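Local structure of outer surface protein (Bacillus cereus ATCC 14579, 1X7F) at residues S32-H37 / I211-I216; L145-D150 / E191-H196; T300-R305 / I348-P353. The protein is of unknown function but is probably a 6-phospho-N-acetylmuramidase, a glycosidase that would release 6-phosphorylated N-acetylmuramic acid from cell-wall sugar fragments. One frame throughout, in Å; residues are numbered along the deposited sequence. Where two conformers were deposited one is given.

Interaction 1 of 3, residues S32-H37 / I211-I216; sequences SLYPEH and IGPWDI
Tyr34 lays one face of its ring over the Gly212-Pro213 peptide. Gly212 CA sits 4.3 Å from the centroid of the Tyr34 ring, 14° off the normal, a CH-pi contact. Pro213 N lies over the same face, nearer the rim. The pyrrolidine follows alongside the ring and points the same way, with Pro213 CD 3.6 Å from Tyr34 CE2. At the root of the ring, Ile211 adds its CG2 methyl. This branch lies 3.9 Å from Tyr34 CB and 3.7 Å from His37 CB, so one methyl packs against both residues. With CG beside the backbone N (chi1 -60°), the His37 ring turns to the loop. His37 NE2 donates to Pro213 O at 3.0 Å, with an N-H...O angle of 151°. The donor stands above the carbonyl plane. His37 N also bonds to Tyr34 O, which closes the turn that carries the imidazole. The Tyr34 hydroxyl is hydrogen-bonded to Gly250 O, just after the neighbouring strand 246-249. The tyrosine is therefore held at its far end as well as along its face. Strand 28-33 is first in the chain of the eight parallel strands, and residues 211-216 belong to the loop after strand 201-204. The contact joins two loops at the C-terminal ends of strands, the end where active sites lie in beta/alpha (TIM) barrels, the fold consistent with this N-terminal domain.

Interaction 2 of 3, residues L145-D150 / E191-H196; sequences LNVSND and ERFKKH
Phe193 turns one ring face to Val147 and an edge to Leu145. Val147 CG2 stands almost exactly over the ring centre, 3.9 Å from the Phe193 centroid and only 5° off the normal. This is a CH-pi contact. The other valine methyl reaches the root of the ring, with Val147 CG1 3.8 Å from Phe193 CD1. Valine chi1 is -172°, which puts CG1 anti to the backbone N and leaves CG2 beside it, so both branches meet the phenyl group. Leu145 crosses Phe193 at about a right angle. Its CB lies in the ring plane, 3.9 Å from Phe193 CZ. Leu154 of helix 153-157 touches both Leu145 and Phe193 and extends this apolar patch.

One helix position earlier, Arg192 runs extended from CG to NE and crosses Asp150 at about a right angle. The carboxylate and guanidinium planes are 55° apart, so the pair is not a flat two-pronged salt bridge. Both Arg192 bonds go to Asp150 OD1. Arg192 NE donates to Asp150 OD1 at 2.7 Å in a nearly straight bond, on the anti side and tilted out of the carboxylate plane. Arg192 NH2 adds a weak bond to the same Asp150 OD1 at 3.3 Å. The other oxygen, Asp150 OD2, forms a salt bridge with Arg188, one turn earlier on helix 183-195.

Two arginines thus share one aspartate. Their positive charge probably keeps Asp150 ionised, and the bonds tie the loop after strand 142-146 to helix 183-195 beside a buried phenyl ring.

Interaction 3 of 3, residues T300-R305 / I348-P353; sequences TEYMVR and ILKEMP
Leu349 packs against the backbone of residues 301-304 in the close part of this contact. Leu349 CB lies 3.4 Å from Glu301 O, and Leu349 CD1 comes to 3.7 Å from Met303 C. Its two methyls also meet Val304 CG2. Tyr302 O accepts two backbone bonds, from Leu349 N at 2.8 Å and from Lys350 N at 3.3 Å. Both donors approach from the same face of the carbonyl plane, so successive N-H groups of 349 and 350 converge on one carbonyl. Beside them, Met303 and Ile348 form an antiparallel non-hydrogen-bonded pair. Met303 bends at chi2 and chi3, which brings its CE methyl to 3.9 Å from Met352 CE. Met352 also slants past the Tyr302 ring, with SD 5.1 Å from the Tyr302 centroid, in an oblique Met-aromatic contact.

Toward solvent the contact is looser. Lys350 passes over one face of the Tyr302 ring, its CD offset toward the rim. Farther out, Glu301 and Lys350 are exposed and meet through water. Glu301 OE1 and Lys350 NZ stay 4.4 Å apart, beyond salt-bridge range. The water accepts from Lys350 NZ at 2.8 Å and donates weakly to Glu301 OE2.

Thr300 OG1 accepts from Tyr302 N, an ST turn that leads into strand 303-306. That strand is an outermost one of the mixed sheet, paired with strand 345-348. The bridge between Met303 and Ile348 is followed by irregular loop, where the antiparallel pairing of these two strands ends at the sheet edge of the C-terminal domain.

Interactions 1 and 2 both belong to the N-terminal family region and reach the same parallel sheet, through strands 28-33 and 142-146. Their centres are 26 Å apart and their nearest atoms about 11 Å apart, so they do not touch. In sequence, both segments of interaction 2 fall between those of interaction 1. Interaction 3 comes later in the chain, in the C-terminal region with its own mixed sheet. Its centre is 45 Å from that of interaction 1, across the centre of the chain, and 34 Å from that of interaction 2. Interactions 1 and 2 involve loops after C-terminal strand ends, where active sites of this fold lie, but neither is tied to a known site.

Interaction 1 of 3, residues S32-H37 / I211-I216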
loop_
_atom_site.group_PDB
_atom_site.type_symbol
_atom_site.label_atom_id
_atom_site.label_comp_id
_atom_site.label_asym_id
_atom_site.label_seq_id
_atom_site.Cartn_x
_atom_site.Cartn_y
_atom_site.Cartn_z
ATOM N N SER A 32 -12.306 -1.609 -6.347
ATOM C CA SER A 32 -13.185 -0.687 -7.072
ATOM C C SER A 32 -14.231 -1.445 -7.860
ATOM O O SER A 32 -13.960 -2.553 -8.322
ATOM C CB SER A 32 -12.378 0.231 -7.997
ATOM O OG SER A 32 -11.590 1.115 -7.226
ATOM N N LEU A 33 -15.422 -0.845 -8.002
ATOM C CA LEU A 33 -16.486 -1.364 -8.869
ATOM C C LEU A 33 -16.920 -0.339 -9.915
ATOM O O LEU A 33 -16.854 0.867 -9.687
ATOM C CB LEU A 33 -17.724 -1.800 -8.054
ATOM C CG LEU A 33 -17.550 -2.868 -6.970
ATOM C CD1 LEU A 33 -18.891 -3.145 -6.312
ATOM C CD2 LEU A 33 -16.970 -4.142 -7.548
ATOM N N TYR A 34 -17.368 -0.837 -11.066
ATOM C CA TYR A 34 -17.907 0.003 -12.138
ATOM C C TYR A 34 -19.097 -0.755 -12.674
ATOM O O TYR A 34 -19.026 -1.353 -13.749
ATOM C CB TYR A 34 -16.849 0.276 -13.233
ATOM C CG TYR A 34 -15.568 0.853 -12.656
ATOM C CD1 TYR A 34 -14.532 0.022 -12.245
ATOM C CD2 TYR A 34 -15.422 2.226 -12.472
ATOM C CE1 TYR A 34 -13.363 0.544 -11.682
ATOM C CE2 TYR A 34 -14.273 2.755 -11.899
ATOM C CZ TYR A 34 -13.247 1.912 -11.513
ATOM O OH TYR A 34 -12.113 2.441 -10.949
ATOM N N PRO A 35 -20.197 -0.748 -11.914
ATOM C CA PRO A 35 -21.330 -1.620 -12.207
ATOM C C PRO A 35 -21.898 -1.487 -13.626
ATOM O O PRO A 35 -22.394 -2.471 -14.181
ATOM C CB PRO A 35 -22.365 -1.214 -11.148
ATOM C CG PRO A 35 -21.539 -0.673 -10.038
ATOM C CD PRO A 35 -20.459 0.097 -10.733
ATOM N N GLU A 36 -21.817 -0.293 -14.208
ATOM C CA GLU A 36 -22.356 -0.072 -15.558
ATOM C C GLU A 36 -21.559 -0.813 -16.634
ATOM O O GLU A 36 -22.087 -1.109 -17.704
ATOM C CB GLU A 36 -22.468 1.421 -15.882
ATOM C CG GLU A 36 -21.145 2.137 -16.094
ATOM C CD GLU A 36 -21.291 3.638 -16.009
ATOM O OE1 GLU A 36 -21.393 4.156 -14.875
ATOM O OE2 GLU A 36 -21.298 4.298 -17.071
ATOM N N HIS A 37 -20.299 -1.122 -16.331
ATOM C CA HIS A 37 -19.442 -1.886 -17.243
ATOM C C HIS A 37 -19.470 -3.394 -16.972
ATOM O O HIS A 37 -18.636 -4.136 -17.505
ATOM C CB HIS A 37 -18.000 -1.378 -17.169
ATOM C CG HIS A 37 -17.845 0.064 -17.538
ATOM N ND1 HIS A 37 -18.483 0.627 -18.624
ATOM C CD2 HIS A 37 -17.118 1.055 -16.971
ATOM C CE1 HIS A 37 -18.160 1.906 -18.705
ATOM N NE2 HIS A 37 -17.328 2.190 -17.718
ATOM N N ILE A 211 -11.444 -3.774 -16.414
ATOM C CA ILE A 211 -12.458 -2.719 -16.333
ATOM C C ILE A 211 -11.951 -1.477 -15.605
ATOM O O ILE A 211 -11.392 -1.568 -14.515
ATOM C CB ILE A 211 -13.767 -3.246 -15.657
ATOM C CG1 ILE A 211 -14.332 -4.445 -16.425
ATOM C CG2 ILE A 211 -14.816 -2.127 -15.549
ATOM C CD1 ILE A 211 -15.339 -5.277 -15.618
ATOM N N GLY A 212 -12.165 -0.321 -16.228
ATOM C CA GLY A 212 -11.984 0.979 -15.592
ATOM C C GLY A 212 -13.165 1.848 -15.997
ATOM O O GLY A 212 -14.062 1.373 -16.687
ATOM N N PRO A 213 -13.178 3.111 -15.578
ATOM C CA PRO A 213 -14.253 4.033 -15.938
ATOM C C PRO A 213 -14.366 4.389 -17.426
ATOM O O PRO A 213 -15.481 4.512 -17.925
ATOM C CB PRO A 213 -13.931 5.285 -15.116
ATOM C CG PRO A 213 -12.474 5.209 -14.880
ATOM C CD PRO A 213 -12.188 3.745 -14.693
ATOM N N TRP A 214 -13.236 4.569 -18.120
ATOM C CA TRP A 214 -13.250 5.088 -19.512
ATOM C C TRP A 214 -12.707 4.089 -20.532
ATOM O O TRP A 214 -12.324 2.982 -20.175
ATOM C CB TRP A 214 -12.446 6.394 -19.636
ATOM C CG TRP A 214 -12.295 7.199 -18.370
ATOM C CD1 TRP A 214 -11.168 7.328 -17.604
ATOM C CD2 TRP A 214 -13.302 7.983 -17.728
ATOM N NE1 TRP A 214 -11.413 8.145 -16.527
ATOM C CE2 TRP A 214 -12.716 8.567 -16.582
ATOM C CE3 TRP A 214 -14.644 8.257 -18.006
ATOM C CZ2 TRP A 214 -13.426 9.396 -15.712
ATOM C CZ3 TRP A 214 -15.345 9.094 -17.150
ATOM C CH2 TRP A 214 -14.734 9.647 -16.013
ATOM N N ASP A 215 -12.648 4.506 -21.795
ATOM C CA ASP A 215 -12.098 3.682 -22.878
ATOM C C ASP A 215 -10.581 3.406 -22.713
ATOM O O ASP A 215 -10.138 2.255 -22.817
ATOM C CB ASP A 215 -12.449 4.262 -24.270
ATOM C CG ASP A 215 -12.140 5.771 -24.401
ATOM O OD1 ASP A 215 -12.717 6.399 -25.320
ATOM O OD2 ASP A 215 -11.352 6.415 -23.651
ATOM N N ILE A 216 -9.805 4.440 -22.408
ATOM C CA ILE A 216 -8.368 4.281 -22.148
ATOM C C ILE A 216 -8.097 3.774 -20.743
ATOM O O ILE A 216 -8.496 4.389 -19.749
ATOM C CB ILE A 216 -7.597 5.613 -22.391
ATOM C CG1 ILE A 216 -7.901 6.190 -23.781
ATOM C CG2 ILE A 216 -6.075 5.466 -22.064
ATOM C CD1 ILE A 216 -7.561 5.298 -24.967
#

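Interaction 2 of 3, residues L145-D150 / E191-H196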
loop_
_atom_site.group_PDB
_atom_site.type_symbol
_atom_site.label_atom_id
_atom_site.label_comp_id
_atom_site.label_asym_id
_atom_site.label_seq_id
_atom_site.Cartn_x
_atom_site.Cartn_y
_atom_site.Cartn_z
ATOM N N LEU A 145 -12.092 13.686 0.279
ATOM C CA LEU A 145 -11.428 14.731 -0.482
ATOM C C LEU A 145 -10.332 14.140 -1.370
ATOM O O LEU A 145 -9.814 13.051 -1.100
ATOM C CB LEU A 145 -10.828 15.782 0.455
ATOM C CG LEU A 145 -11.733 16.470 1.480
ATOM C CD1 LEU A 145 -10.868 17.254 2.429
ATOM C CD2 LEU A 145 -12.774 17.379 0.818
ATOM N N ASN A 146 -9.993 14.870 -2.423
ATOM C CA ASN A 146 -8.901 14.506 -3.310
ATOM C C ASN A 146 -7.574 14.877 -2.649
ATOM O O ASN A 146 -7.305 16.052 -2.406
ATOM C CB ASN A 146 -9.058 15.243 -4.659
ATOM C CG ASN A 146 -8.183 14.656 -5.770
ATOM O OD1 ASN A 146 -7.198 13.944 -5.523
ATOM N ND2 ASN A 146 -8.559 14.938 -7.000
ATOM N N VAL A 147 -6.749 13.878 -2.362
ATOM C CA VAL A 147 -5.416 14.116 -1.780
ATOM C C VAL A 147 -4.431 14.656 -2.826
ATOM O O VAL A 147 -3.501 15.395 -2.480
ATOM C CB VAL A 147 -4.858 12.849 -1.086
ATOM C CG1 VAL A 147 -3.567 13.143 -0.327
ATOM C CG2 VAL A 147 -5.874 12.321 -0.102
ATOM N N SER A 148 -4.683 14.334 -4.103
ATOM C CA SER A 148 -3.724 14.555 -5.184
ATOM C C SER A 148 -3.448 16.005 -5.614
ATOM O O SER A 148 -2.699 16.223 -6.560
ATOM C CB SER A 148 -4.088 13.702 -6.407
ATOM O OG SER A 148 -4.196 12.333 -6.060
ATOM N N ASN A 149 -4.046 16.975 -4.928
ATOM C CA ASN A 149 -3.790 18.385 -5.193
ATOM C C ASN A 149 -2.969 18.975 -4.046
ATOM O O ASN A 149 -3.438 19.058 -2.908
ATOM C CB ASN A 149 -5.108 19.149 -5.373
ATOM C CG ASN A 149 -4.953 20.432 -6.198
ATOM O OD1 ASN A 149 -3.850 20.831 -6.579
ATOM N ND2 ASN A 149 -6.079 21.077 -6.480
ATOM N N ASP A 150 -1.738 19.372 -4.360
ATOM C CA ASP A 150 -0.773 19.829 -3.355
ATOM C C ASP A 150 -0.937 21.306 -3.008
ATOM O O ASP A 150 -0.056 22.131 -3.261
ATOM C CB ASP A 150 0.657 19.509 -3.823
ATOM C CG ASP A 150 1.732 19.961 -2.836
ATOM O OD1 ASP A 150 1.515 19.904 -1.599
ATOM O OD2 ASP A 150 2.837 20.389 -3.230
ATOM N N GLU A 191 1.416 13.971 3.025
ATOM C CA GLU A 191 1.846 14.580 4.295
ATOM C C GLU A 191 0.933 15.710 4.783
ATOM O O GLU A 191 0.900 16.011 5.973
ATOM C CB GLU A 191 3.289 15.083 4.200
ATOM C CG GLU A 191 4.326 14.026 4.544
ATOM C CD GLU A 191 5.752 14.490 4.318
ATOM O OE1 GLU A 191 6.672 13.886 4.918
ATOM O OE2 GLU A 191 5.956 15.449 3.540
ATOM N N ARG A 192 0.213 16.343 3.859
ATOM C CA ARG A 192 -0.786 17.357 4.212
ATOM C C ARG A 192 -1.921 16.735 5.015
ATOM O O ARG A 192 -2.366 17.303 6.011
ATOM C CB ARG A 192 -1.379 18.007 2.962
ATOM C CG ARG A 192 -0.487 18.997 2.272
ATOM C CD ARG A 192 -1.110 19.565 1.002
ATOM N NE ARG A 192 -0.252 20.549 0.347
ATOM C CZ ARG A 192 -0.085 21.796 0.766
ATOM N NH1 ARG A 192 -0.705 22.234 1.856
ATOM N NH2 ARG A 192 0.718 22.611 0.097
ATOM N N PHE A 193 -2.377 15.571 4.557
ATOM C CA PHE A 193 -3.498 14.867 5.161
ATOM C C PHE A 193 -3.108 14.170 6.459
ATOM O O PHE A 193 -3.913 14.071 7.388
ATOM C CB PHE A 193 -4.119 13.898 4.144
ATOM C CG PHE A 193 -5.162 14.542 3.276
ATOM C CD1 PHE A 193 -4.814 15.553 2.376
ATOM C CD2 PHE A 193 -6.498 14.174 3.390
ATOM C CE1 PHE A 193 -5.782 16.180 1.592
ATOM C CE2 PHE A 193 -7.475 14.795 2.618
ATOM C CZ PHE A 193 -7.112 15.803 1.709
ATOM N N LYS A 194 -1.860 13.716 6.514
ATOM C CA LYS A 194 -1.277 13.109 7.713
ATOM C C LYS A 194 -1.056 14.160 8.812
ATOM O O LYS A 194 -1.341 13.916 9.988
ATOM C CB LYS A 194 0.040 12.412 7.341
ATOM C CG LYS A 194 0.684 11.629 8.459
ATOM C CD LYS A 194 0.258 10.174 8.451
ATOM C CE LYS A 194 0.740 9.494 9.724
ATOM N NZ LYS A 194 0.742 8.019 9.576
ATOM N N LYS A 195 -0.567 15.336 8.422
ATOM C CA LYS A 195 -0.378 16.444 9.355
ATOM C C LYS A 195 -1.656 16.747 10.146
ATOM O O LYS A 195 -1.595 17.077 11.329
ATOM C CB LYS A 195 0.093 17.711 8.628
ATOM C CG LYS A 195 0.796 18.702 9.555
ATOM C CD LYS A 195 0.301 20.133 9.383
ATOM C CE LYS A 195 1.124 20.906 8.359
ATOM N NZ LYS A 195 1.070 22.378 8.611
ATOM N N HIS A 196 -2.804 16.627 9.484
ATOM C CA HIS A 196 -4.096 16.929 10.094
ATOM C C HIS A 196 -4.838 15.691 10.596
ATOM O O HIS A 196 -6.018 15.770 10.945
ATOM C CB HIS A 196 -4.961 17.714 9.110
ATOM C CG HIS A 196 -4.433 19.082 8.809
ATOM N ND1 HIS A 196 -4.565 20.138 9.685
ATOM C CD2 HIS A 196 -3.757 19.562 7.738
ATOM C CE1 HIS A 196 -4.004 21.213 9.161
ATOM N NE2 HIS A 196 -3.504 20.891 7.982
#

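Interaction 3 of 3, residues T300-R305 / I348-P353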
loop_
_atom_site.group_PDB
_atom_site.type_symbol
_atom_site.label_atom_id
_atom_site.label_comp_id
_atom_site.label_asym_id
_atom_site.label_seq_id
_atom_site.Cartn_x
_atom_site.Cartn_y
_atom_site.Cartn_z
ATOM N N THR A 300 24.830 2.766 8.528
ATOM C CA THR A 300 25.829 2.937 7.491
ATOM C C THR A 300 25.088 2.890 6.154
ATOM O O THR A 300 24.080 2.179 6.027
ATOM C CB THR A 300 26.883 1.821 7.589
ATOM O OG1 THR A 300 27.453 1.570 6.297
ATOM C CG2 THR A 300 26.215 0.483 7.970
ATOM N N GLU A 301 25.573 3.637 5.158
ATOM C CA GLU A 301 24.892 3.683 3.855
ATOM C C GLU A 301 25.183 2.456 2.993
ATOM O O GLU A 301 24.565 2.277 1.947
ATOM C CB GLU A 301 25.212 4.976 3.088
ATOM C CG GLU A 301 26.676 5.135 2.672
ATOM C CD GLU A 301 26.971 6.509 2.087
ATOM O OE1 GLU A 301 26.046 7.096 1.482
ATOM O OE2 GLU A 301 28.111 7.015 2.233
ATOM N N TYR A 302 26.097 1.599 3.449
ATOM C CA TYR A 302 26.512 0.437 2.679
ATOM C C TYR A 302 25.667 -0.803 2.914
ATOM O O TYR A 302 25.611 -1.685 2.067
ATOM C CB TYR A 302 28.009 0.130 2.917
ATOM C CG TYR A 302 28.920 1.137 2.245
ATOM C CD1 TYR A 302 29.314 2.309 2.910
ATOM C CD2 TYR A 302 29.365 0.937 0.931
ATOM C CE1 TYR A 302 30.139 3.255 2.287
ATOM C CE2 TYR A 302 30.209 1.862 0.305
ATOM C CZ TYR A 302 30.583 3.024 0.981
ATOM O OH TYR A 302 31.404 3.950 0.366
ATOM N N MET A 303 25.019 -0.885 4.069
ATOM C CA MET A 303 24.234 -2.070 4.395
ATOM C C MET A 303 23.312 -1.858 5.587
ATOM O O MET A 303 23.529 -0.970 6.425
ATOM C CB MET A 303 25.133 -3.313 4.581
ATOM C CG MET A 303 25.695 -3.538 5.993
ATOM S SD MET A 303 27.277 -2.759 6.299
ATOM C CE MET A 303 28.447 -3.808 5.488
ATOM N N VAL A 304 22.260 -2.666 5.631
ATOM C CA VAL A 304 21.389 -2.751 6.793
ATOM C C VAL A 304 22.020 -3.797 7.696
ATOM O O VAL A 304 22.221 -4.930 7.270
ATOM C CB VAL A 304 19.971 -3.207 6.372
ATOM C CG1 VAL A 304 19.101 -3.542 7.602
ATOM C CG2 VAL A 304 19.307 -2.158 5.499
ATOM N N ARG A 305 22.356 -3.415 8.922
ATOM C CA ARG A 305 22.967 -4.318 9.896
ATOM C C ARG A 305 21.933 -4.773 10.920
ATOM O O ARG A 305 21.398 -3.957 11.686
ATOM C CB ARG A 305 24.107 -3.639 10.655
ATOM C CG ARG A 305 25.211 -3.034 9.786
ATOM C CD ARG A 305 26.325 -2.375 10.607
ATOM N NE ARG A 305 27.057 -3.335 11.444
ATOM C CZ ARG A 305 27.740 -3.008 12.535
ATOM N NH1 ARG A 305 27.802 -1.738 12.923
ATOM N NH2 ARG A 305 28.371 -3.946 13.245
ATOM N N ILE A 348 22.797 -5.819 1.778
ATOM C CA ILE A 348 23.694 -4.874 1.134
ATOM C C ILE A 348 22.882 -3.765 0.457
ATOM O O ILE A 348 21.868 -4.042 -0.188
ATOM C CB ILE A 348 24.630 -5.621 0.118
ATOM C CG1 ILE A 348 25.368 -6.805 0.786
ATOM C CG2 ILE A 348 25.627 -4.659 -0.528
ATOM C CD1 ILE A 348 26.032 -6.496 2.161
ATOM N N LEU A 349 23.332 -2.519 0.627
ATOM C CA LEU A 349 22.700 -1.355 0.018
ATOM C C LEU A 349 23.523 -0.777 -1.124
ATOM O O LEU A 349 22.956 -0.228 -2.062
ATOM C CB LEU A 349 22.434 -0.263 1.067
ATOM C CG LEU A 349 21.498 -0.643 2.214
ATOM C CD1 LEU A 349 21.484 0.462 3.278
ATOM C CD2 LEU A 349 20.084 -0.935 1.709
ATOM N N LYS A 350 24.853 -0.908 -1.032
ATOM C CA LYS A 350 25.810 -0.376 -2.017
ATOM C C LYS A 350 26.926 -1.396 -2.245
ATOM O O LYS A 350 27.300 -2.135 -1.330
ATOM C CB LYS A 350 26.488 0.918 -1.518
ATOM C CG LYS A 350 25.590 2.102 -1.279
ATOM C CD LYS A 350 26.394 3.357 -0.844
ATOM C CE LYS A 350 27.543 3.634 -1.809
ATOM N NZ LYS A 350 27.814 5.075 -2.010
ATOM N N GLU A 351 27.493 -1.384 -3.447
ATOM C CA GLU A 351 28.528 -2.339 -3.825
ATOM C C GLU A 351 29.774 -2.220 -2.931
ATOM O O GLU A 351 30.211 -1.111 -2.616
ATOM C CB GLU A 351 28.910 -2.162 -5.316
ATOM C CG GLU A 351 29.932 -3.194 -5.811
ATOM C CD GLU A 351 30.370 -2.975 -7.242
ATOM O OE1 GLU A 351 29.490 -2.818 -8.115
ATOM O OE2 GLU A 351 31.598 -2.957 -7.502
ATOM N N MET A 352 30.332 -3.366 -2.542
ATOM C CA MET A 352 31.606 -3.437 -1.819
ATOM C C MET A 352 32.419 -4.604 -2.383
ATOM O O MET A 352 31.832 -5.567 -2.888
ATOM C CB MET A 352 31.398 -3.629 -0.314
ATOM C CG MET A 352 30.705 -2.459 0.396
ATOM S SD MET A 352 30.131 -2.974 2.016
ATOM C CE MET A 352 28.581 -3.777 1.627
ATOM N N PRO A 353 33.756 -4.513 -2.333
ATOM C CA PRO A 353 34.623 -5.616 -2.769
ATOM C C PRO A 353 34.339 -6.903 -2.006
ATOM O O PRO A 353 33.846 -6.854 -0.870
ATOM C CB PRO A 353 36.034 -5.094 -2.445
ATOM C CG PRO A 353 35.898 -3.611 -2.563
ATOM C CD PRO A 353 34.550 -3.340 -1.917
HETATM O O HOH W 1 29.275 7.087 -0.649
#